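Riboflavin kinase, putative (Trypanosoma brucei, PDB 3BNW) probably catalyses the ATP-dependent phosphorylation of riboflavin to FMN. Local coordinates at residues R148-L151 / Q155-E158. Sequence-based numbering, arbitrary orientation.
Sequences RDML and QLQE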
# COMPACT_ATOMS: atom_id res chain seq x y z
N ARG A 148 10.68 -6.26 2.53
CA ARG A 148 11.62 -6.76 1.53
C ARG A 148 11.99 -8.23 1.72
O ARG A 148 12.08 -8.97 0.75
CB ARG A 148 12.89 -5.89 1.51
CG ARG A 148 12.63 -4.54 0.89
CD ARG A 148 13.88 -3.75 0.62
NE ARG A 148 13.61 -2.74 -0.40
CZ ARG A 148 14.37 -1.69 -0.68
NH1 ARG A 148 15.51 -1.47 -0.01
NH2 ARG A 148 14.00 -0.85 -1.63
N ASP A 149 12.20 -8.64 2.97
CA ASP A 149 12.53 -10.04 3.27
C ASP A 149 11.37 -10.98 2.96
O ASP A 149 11.57 -12.09 2.47
CB ASP A 149 12.97 -10.20 4.74
CG ASP A 149 14.34 -9.59 5.02
OD1 ASP A 149 15.05 -9.20 4.06
OD2 ASP A 149 14.72 -9.51 6.20
N MET A 150 10.15 -10.52 3.24
CA MET A 150 8.94 -11.31 2.98
C MET A 150 8.68 -11.47 1.49
O MET A 150 8.34 -12.56 1.03
CB MET A 150 7.72 -10.66 3.64
CG MET A 150 7.73 -10.66 5.17
SD MET A 150 7.90 -12.29 5.93
CE MET A 150 6.55 -13.15 5.14
N LEU A 151 8.86 -10.40 0.73
CA LEU A 151 8.57 -10.40 -0.71
C LEU A 151 9.61 -11.16 -1.54
O LEU A 151 9.36 -11.45 -2.71
CB LEU A 151 8.40 -8.97 -1.23
CG LEU A 151 7.15 -8.21 -0.74
CD1 LEU A 151 7.23 -6.75 -1.14
CD2 LEU A 151 5.86 -8.83 -1.25
N GLN A 155 6.89 -17.85 -2.90
CA GLN A 155 5.43 -17.80 -2.92
C GLN A 155 4.94 -16.38 -3.18
O GLN A 155 4.14 -16.15 -4.09
CB GLN A 155 4.87 -18.32 -1.59
CG GLN A 155 3.40 -18.72 -1.62
CD GLN A 155 2.80 -18.82 -0.22
OE1 GLN A 155 2.94 -17.90 0.60
NE2 GLN A 155 2.12 -19.93 0.06
N LEU A 156 5.45 -15.43 -2.39
CA LEU A 156 5.01 -14.02 -2.44
C LEU A 156 5.59 -13.23 -3.61
O LEU A 156 4.95 -12.32 -4.11
CB LEU A 156 5.33 -13.31 -1.12
CG LEU A 156 4.28 -13.39 0.01
CD1 LEU A 156 3.62 -14.74 0.10
CD2 LEU A 156 4.93 -13.02 1.34
N GLN A 157 6.81 -13.57 -4.02
CA GLN A 157 7.46 -12.93 -5.18
C GLN A 157 6.62 -13.06 -6.46
O GLN A 157 6.63 -12.16 -7.31
CB GLN A 157 8.85 -13.56 -5.39
CG GLN A 157 9.71 -12.93 -6.50
CD GLN A 157 10.68 -11.89 -5.98
OE1 GLN A 157 11.88 -11.94 -6.27
NE2 GLN A 157 10.17 -10.93 -5.21
N GLU A 158 5.89 -14.18 -6.59
CA GLU A 158 5.09 -14.48 -7.78
C GLU A 158 3.93 -13.49 -8.01
O GLU A 158 3.45 -13.34 -9.13
CB GLU A 158 4.54 -15.91 -7.68
CG GLU A 158 4.04 -16.53 -8.99
CD GLU A 158 5.16 -17.07 -9.87
OE1 GLU A 158 6.15 -16.34 -10.12
OE2 GLU A 158 5.04 -18.23 -10.34
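The backbone oxygen of Leu151 is touched by the folded side chain of Gln157, whose NE2 lies 2.7 Å from Leu151 O and whose CB lies 3.4 Å from that same oxygen. The short polar distance does not make a hydrogen bond. The line from NE2 to Leu151 O rises about 55° out of the Gln157 amide plane, whereas the N-H bonds lie within that plane. Torsions explain the curl: CG is anti to the backbone N (chi1 -175°), and the bend at chi2 turns NE2 to a place in front of the carbonyl oxygen. Glutamine suits this place because its methylenes and its polar end can both lie against a backbone carbonyl.

One residue earlier, a leucine methyl meets both a backbone carbonyl and a methionine methyl. Leu156 directs its CB toward the first helix and sets CD2 3.5 Å from the carbonyl oxygen of Met150. The Met150 side chain runs alongside in the same general direction, its CE reaching 4.1 Å from CD2 of Leu156. Bends at chi2 and chi3 fold the flexible methionine into this compact course.

The contact joins the last part of helix 133-151 to the short, weakly bonded helix 154-157 that follows after a brief connection. Both pack against the outside of the antiparallel beta barrel characteristic of riboflavin kinases, at strand 58-69: Tyr61 touches Met150, Trp63 touches Leu151 and Gln157, and Trp63 NE1 hydrogen-bonds to Leu156 O. With no hydrogen bond between 148-151 and 155-158, their junction relies on van der Waals contact and a close polar approach of poor direction, whose energetic value is uncertain, while Trp63 provides a directional tie to the second helix.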